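Cytochrome CH (Methylobacterium extorquens, PDB 1QN2) probably carries electrons as a small soluble class I c-type cytochrome, shuttling them between redox partners by means of one covalently bound heme c. Local coordinates at residues Asn23-Thr28 and Ala41-Phe46; Leu62-Leu66 and Val89-Ile93. One frame throughout, in Å; residues are numbered along the deposited sequence.

Interaction 1 of 2, residues Asn23-Thr28 and Ala41-Phe46. With HEC (heme c), chain D.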
# COMPACT_ATOMS: atom_id res chain seq x y z
N ASN A 23 5.25 5.39 -11.85
CA ASN A 23 5.77 4.09 -11.40
C ASN A 23 7.30 4.17 -11.26
O ASN A 23 7.96 4.81 -12.07
CB ASN A 23 5.44 3.02 -12.45
CG ASN A 23 3.99 2.61 -12.48
OD1 ASN A 23 3.29 2.66 -11.47
ND2 ASN A 23 3.52 2.20 -13.65
N GLY A 24 7.83 3.53 -10.23
CA GLY A 24 9.27 3.53 -10.02
C GLY A 24 9.60 2.13 -9.53
O GLY A 24 9.15 1.14 -10.14
N VAL A 25 10.35 2.02 -8.44
CA VAL A 25 10.64 0.65 -7.95
C VAL A 25 9.27 -0.03 -7.67
O VAL A 25 9.08 -1.20 -7.97
CB VAL A 25 11.39 0.72 -6.60
CG1 VAL A 25 11.30 -0.62 -5.88
CG2 VAL A 25 12.80 1.20 -6.77
N GLY A 26 8.38 0.77 -7.11
CA GLY A 26 7.03 0.36 -6.77
C GLY A 26 6.02 1.09 -7.63
O GLY A 26 6.33 2.07 -8.31
N PRO A 27 4.77 0.61 -7.65
CA PRO A 27 3.79 1.27 -8.53
C PRO A 27 3.29 2.58 -7.93
O PRO A 27 3.48 2.84 -6.75
CB PRO A 27 2.63 0.25 -8.52
CG PRO A 27 2.69 -0.27 -7.10
CD PRO A 27 4.18 -0.50 -6.89
N THR A 28 2.64 3.38 -8.78
CA THR A 28 2.09 4.66 -8.25
C THR A 28 0.90 4.26 -7.35
O THR A 28 0.24 3.27 -7.70
CB THR A 28 1.53 5.51 -9.41
OG1 THR A 28 0.74 6.58 -8.87
CG2 THR A 28 0.65 4.66 -10.32
N ALA A 41 -2.13 0.74 -11.67
CA ALA A 41 -0.83 1.40 -11.66
C ALA A 41 -0.25 1.55 -13.06
O ALA A 41 0.92 1.25 -13.31
CB ALA A 41 0.14 0.67 -10.75
N ASP A 42 -1.08 2.02 -13.99
CA ASP A 42 -0.64 2.21 -15.37
C ASP A 42 0.28 1.09 -15.84
O ASP A 42 1.43 1.34 -16.20
CB ASP A 42 0.10 3.56 -15.49
CG ASP A 42 -0.75 4.72 -15.00
OD1 ASP A 42 -1.95 4.77 -15.34
OD2 ASP A 42 -0.22 5.59 -14.28
N GLY A 43 -0.22 -0.14 -15.85
CA GLY A 43 0.61 -1.23 -16.33
C GLY A 43 1.86 -1.55 -15.54
O GLY A 43 2.88 -1.94 -16.12
N TYR A 44 1.84 -1.40 -14.21
CA TYR A 44 3.08 -1.74 -13.47
C TYR A 44 3.22 -3.28 -13.51
O TYR A 44 2.18 -3.93 -13.58
CB TYR A 44 2.92 -1.28 -12.02
CG TYR A 44 4.05 -1.69 -11.11
CD1 TYR A 44 5.23 -0.95 -11.03
CD2 TYR A 44 3.97 -2.87 -10.37
CE1 TYR A 44 6.26 -1.34 -10.21
CE2 TYR A 44 5.00 -3.26 -9.56
CZ TYR A 44 6.14 -2.51 -9.48
OH TYR A 44 7.18 -2.90 -8.68
N ALA A 45 4.43 -3.80 -13.47
CA ALA A 45 4.65 -5.25 -13.52
C ALA A 45 4.57 -5.86 -12.12
O ALA A 45 5.59 -6.00 -11.45
CB ALA A 45 6.03 -5.53 -14.12
N PHE A 46 3.36 -6.22 -11.69
CA PHE A 46 3.17 -6.81 -10.38
C PHE A 46 3.61 -8.28 -10.35
O PHE A 46 3.68 -8.97 -11.36
CB PHE A 46 1.69 -6.74 -9.99
CG PHE A 46 1.20 -5.34 -9.74
CD1 PHE A 46 1.46 -4.70 -8.54
CD2 PHE A 46 0.45 -4.68 -10.70
CE1 PHE A 46 0.98 -3.43 -8.29
CE2 PHE A 46 -0.03 -3.40 -10.48
CZ PHE A 46 0.24 -2.78 -9.27
FE HEC D . 4.75 -0.77 -1.45
CHA HEC D . 2.93 -2.60 -3.71
CHB HEC D . 1.83 0.54 -0.17
CHC HEC D . 6.50 0.51 1.24
CHD HEC D . 7.62 -1.57 -3.01
NA HEC D . 2.72 -0.97 -1.89
C1A HEC D . 2.19 -1.80 -2.84
C2A HEC D . 0.83 -1.69 -2.74
C3A HEC D . 0.52 -0.82 -1.75
C4A HEC D . 1.70 -0.36 -1.21
CMA HEC D . -0.94 -0.50 -1.43
CAA HEC D . -0.19 -2.41 -3.60
CBA HEC D . -0.54 -1.53 -4.79
CGA HEC D . -1.40 -2.21 -5.85
O1A HEC D . -2.06 -3.25 -5.61
O2A HEC D . -1.76 -1.51 -6.83
NB HEC D . 4.27 0.38 0.22
C1B HEC D . 3.00 0.82 0.50
C2B HEC D . 3.13 1.73 1.53
C3B HEC D . 4.42 1.66 2.01
C4B HEC D . 5.15 0.86 1.14
CMB HEC D . 2.07 2.54 2.26
CAB HEC D . 4.86 2.29 3.18
CBB HEC D . 4.42 1.87 4.44
NC HEC D . 6.74 -0.60 -0.94
C1C HEC D . 7.24 0.02 0.17
C2C HEC D . 8.61 0.06 -0.01
C3C HEC D . 8.94 -0.49 -1.21
C4C HEC D . 7.76 -0.93 -1.79
CMC HEC D . 9.75 0.63 0.82
CAC HEC D . 10.23 -0.61 -1.74
CBC HEC D . 11.30 -1.17 -1.04
ND HEC D . 5.19 -1.90 -3.12
C1D HEC D . 6.47 -2.12 -3.52
C2D HEC D . 6.39 -3.02 -4.57
C3D HEC D . 5.08 -3.29 -4.78
C4D HEC D . 4.30 -2.61 -3.87
CMD HEC D . 7.45 -3.66 -5.44
CAD HEC D . 4.52 -4.26 -5.81
CBD HEC D . 4.34 -5.53 -4.96
CGD HEC D . 4.09 -6.78 -5.80
O1D HEC D . 4.07 -7.88 -5.19
O2D HEC D . 3.83 -6.72 -7.02
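Thr28 and Ala41 bring the two loops together with their CA atoms 5.5 Å apart, and neither 23-28 nor 41-46 has regular helix or strand structure as they meet beside the heme of this class I cytochrome c fold. Pro27 lies at the middle of the contact, touching Ala41, Tyr44, Phe46 and the heme. Its CB lies over one face of the Tyr44 ring, a CH-pi contact 3.9 Å from the centroid and 23° off the ring normal, and the same CB presses on Ala41 CB at 3.4 Å, tighter than usual for two carbons. Pro27 CD turns to the porphyrin, 3.6 Å from HEC C3D, while Pro27 O accepts a hydrogen bond from His18 ND1.

Tyr44 is held at its far end as well. With CG anti to the backbone N (chi1 174°), the ring reaches along the 23-28 loop and Tyr44 OH donates to Val25 O over 2.6 Å, close to the heme methyl CMD. A phenylalanine here would probably keep the CH-pi contact with Pro27 CB but leave the Val25 carbonyl without this donor, and the turn at Gly24-Gly26 less firmly tied to the other loop.

Phe46 has its CE1 near Pro27 CG and its ring beside both heme propionates; Tyr44 CD2 stands over the centre of one ring face.

At the other end of the contact Asn23 uses its two amide atoms differently. OD1 accepts Thr28 N within its own loop, in the carbonyl plane, which fixes the rotation of the group and leaves Asn23 ND2 to donate across to Ala41 O at 2.8 Å, an almost straight bond (161°) with the acceptor close to the amide plane of Asn23.

Interaction 2 of 2, residues Leu62-Leu66 and Val89-Ile93. With HEC (heme c), chain D.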
# COMPACT_ATOMS: atom_id res chain seq x y z
N LEU A 62 -5.89 -3.35 3.57
CA LEU A 62 -4.69 -2.49 3.62
C LEU A 62 -4.05 -2.56 5.00
O LEU A 62 -2.84 -2.51 5.18
CB LEU A 62 -5.11 -1.03 3.34
CG LEU A 62 -5.27 -0.67 1.86
CD1 LEU A 62 -5.75 0.77 1.67
CD2 LEU A 62 -3.97 -0.91 1.11
N LYS A 63 -4.91 -2.68 6.02
CA LYS A 63 -4.39 -2.74 7.39
C LYS A 63 -3.46 -3.96 7.54
O LYS A 63 -2.35 -3.84 8.03
CB LYS A 63 -5.56 -2.89 8.37
CG LYS A 63 -5.66 -1.81 9.43
CD LYS A 63 -7.12 -1.60 9.80
CE LYS A 63 -7.27 -0.74 11.04
NZ LYS A 63 -8.66 -0.80 11.58
N GLN A 64 -3.96 -5.11 7.10
CA GLN A 64 -3.12 -6.31 7.21
C GLN A 64 -1.88 -6.22 6.36
O GLN A 64 -0.78 -6.54 6.80
CB GLN A 64 -3.95 -7.56 6.88
CG GLN A 64 -5.16 -7.63 7.83
CD GLN A 64 -6.04 -8.83 7.54
OE1 GLN A 64 -5.82 -9.57 6.59
NE2 GLN A 64 -7.06 -9.02 8.37
N TRP A 65 -2.04 -5.76 5.12
CA TRP A 65 -0.96 -5.59 4.16
C TRP A 65 0.15 -4.71 4.68
O TRP A 65 1.34 -5.03 4.55
CB TRP A 65 -1.51 -5.04 2.85
CG TRP A 65 -0.54 -4.59 1.82
CD1 TRP A 65 -0.31 -3.31 1.39
CD2 TRP A 65 0.30 -5.44 1.02
NE1 TRP A 65 0.63 -3.31 0.39
CE2 TRP A 65 1.02 -4.61 0.15
CE3 TRP A 65 0.49 -6.82 0.97
CZ2 TRP A 65 1.94 -5.12 -0.76
CZ3 TRP A 65 1.40 -7.33 0.06
CH2 TRP A 65 2.12 -6.48 -0.79
N LEU A 66 -0.18 -3.56 5.28
CA LEU A 66 0.89 -2.70 5.78
C LEU A 66 1.53 -3.25 7.04
O LEU A 66 2.71 -3.00 7.29
CB LEU A 66 0.37 -1.28 5.99
CG LEU A 66 -0.15 -0.55 4.75
CD1 LEU A 66 -0.39 0.95 5.02
CD2 LEU A 66 0.84 -0.67 3.59
N VAL A 89 -0.57 2.71 11.06
CA VAL A 89 -1.13 2.13 9.84
C VAL A 89 -2.41 2.87 9.44
O VAL A 89 -2.61 3.17 8.26
CB VAL A 89 -1.47 0.64 10.05
CG1 VAL A 89 -2.31 0.14 8.88
CG2 VAL A 89 -0.18 -0.18 10.16
N ASP A 90 -3.26 3.14 10.42
CA ASP A 90 -4.53 3.84 10.17
C ASP A 90 -4.23 5.24 9.61
O ASP A 90 -4.90 5.67 8.68
CB ASP A 90 -5.31 3.99 11.48
CG ASP A 90 -6.13 2.79 11.86
OD1 ASP A 90 -6.55 2.01 10.98
OD2 ASP A 90 -6.38 2.62 13.08
N ASP A 91 -3.24 5.90 10.21
CA ASP A 91 -2.86 7.26 9.76
C ASP A 91 -2.44 7.22 8.30
O ASP A 91 -2.83 8.04 7.47
CB ASP A 91 -1.73 7.80 10.63
CG ASP A 91 -2.24 8.15 12.03
OD1 ASP A 91 -3.46 8.25 12.19
OD2 ASP A 91 -1.41 8.31 12.94
N ILE A 92 -1.61 6.23 7.97
CA ILE A 92 -1.16 6.10 6.58
C ILE A 92 -2.35 5.90 5.66
O ILE A 92 -2.45 6.50 4.58
CB ILE A 92 -0.18 4.92 6.44
CG1 ILE A 92 1.13 5.26 7.15
CG2 ILE A 92 0.05 4.58 4.98
CD1 ILE A 92 2.24 4.26 7.13
N ILE A 93 -3.31 5.07 6.07
CA ILE A 93 -4.49 4.85 5.23
C ILE A 93 -5.30 6.13 5.07
O ILE A 93 -5.87 6.43 4.02
CB ILE A 93 -5.37 3.71 5.76
CG1 ILE A 93 -4.59 2.38 5.69
CG2 ILE A 93 -6.65 3.59 4.95
CD1 ILE A 93 -5.11 1.30 6.62
FE HEC D . 4.75 -0.77 -1.45
CHA HEC D . 2.93 -2.60 -3.71
CHB HEC D . 1.83 0.54 -0.17
CHC HEC D . 6.50 0.51 1.24
CHD HEC D . 7.62 -1.57 -3.01
NA HEC D . 2.72 -0.97 -1.89
C1A HEC D . 2.19 -1.80 -2.84
C2A HEC D . 0.83 -1.69 -2.74
C3A HEC D . 0.52 -0.82 -1.75
C4A HEC D . 1.70 -0.36 -1.21
CMA HEC D . -0.94 -0.50 -1.43
CAA HEC D . -0.19 -2.41 -3.60
CBA HEC D . -0.54 -1.53 -4.79
CGA HEC D . -1.40 -2.21 -5.85
O1A HEC D . -2.06 -3.25 -5.61
O2A HEC D . -1.76 -1.51 -6.83
NB HEC D . 4.27 0.38 0.22
C1B HEC D . 3.00 0.82 0.50
C2B HEC D . 3.13 1.73 1.53
C3B HEC D . 4.42 1.66 2.01
C4B HEC D . 5.15 0.86 1.14
CMB HEC D . 2.07 2.54 2.26
CAB HEC D . 4.86 2.29 3.18
CBB HEC D . 4.42 1.87 4.44
NC HEC D . 6.74 -0.60 -0.94
C1C HEC D . 7.24 0.02 0.17
C2C HEC D . 8.61 0.06 -0.01
C3C HEC D . 8.94 -0.49 -1.21
C4C HEC D . 7.76 -0.93 -1.79
CMC HEC D . 9.75 0.63 0.82
CAC HEC D . 10.23 -0.61 -1.74
CBC HEC D . 11.30 -1.17 -1.04
ND HEC D . 5.19 -1.90 -3.12
C1D HEC D . 6.47 -2.12 -3.52
C2D HEC D . 6.39 -3.02 -4.57
C3D HEC D . 5.08 -3.29 -4.78
C4D HEC D . 4.30 -2.61 -3.87
CMD HEC D . 7.45 -3.66 -5.44
CAD HEC D . 4.52 -4.26 -5.81
CBD HEC D . 4.34 -5.53 -4.96
CGD HEC D . 4.09 -6.78 -5.80
O1D HEC D . 4.07 -7.88 -5.19
O2D HEC D . 3.83 -6.72 -7.02
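Leu66 and Ile92 meet at the tight, buried end of this helix pair, where Leu66 CD1 touches Ile92 CG2 at 3.7 Å and both side chains reach the heme methyl CMB. The short segments 62-66 and 89-93 cross at 120°, their axes 9.9 Å apart at closest approach. Leu66 CG is anti to its carbonyl carbon (chi1 -61°), and the side chain forks beyond it: CD1 goes to Ile92, whereas Leu66 CD2 packs on the porphyrin edge, 3.7 Å from HEC CMB. One turn before Leu66, Leu62 CB lies 4.0 Å from Ile93 CD1, and Val89 CG1 fits between Lys63 and Leu66, 4.2 Å from Leu66 CB.

Toward solvent the contact loosens. Lys63 runs its aliphatic chain past Val89, with Lys63 CG 3.9 Å from Val89 CG1, and carries its amine toward Asp90. Lys63 NZ and Asp90 OD1 form a long salt bridge of 3.6 Å, doubtful in detail because the place of that oxygen is not secure.

Contacts of the C-terminal helix with other helices around the heme are a familiar feature of class I cytochromes c. Trp65, also on helix 59-67, aims its indole edge at the heme, and its ring also meets that of Trp57. Helices 59-67 and 86-98 both reach the heme here, through Leu66 and Ile92, and helix 86-98 also touches helix 4-10, through Asp91 on Ala6 and Ile92 on Ala10.

Interaction 1 closes before interaction 2 opens along the chain, and the two lie on opposite sides of its centre, with their own centres about 19 Å apart and nearest atoms about 8 Å apart. They do not touch and share no helix: interaction 1 joins two parts of the long loop region between helices 4-10 and 48-53, whereas interaction 2 pairs helix 59-67 with helix 86-98. What they have in common is the heme, which both contact. Together they supply eight of the 24 residues that line its pocket, so that loop and helix enclose one cofactor from different directions, consistent with the compact, heme-centred architecture of a small electron carrier.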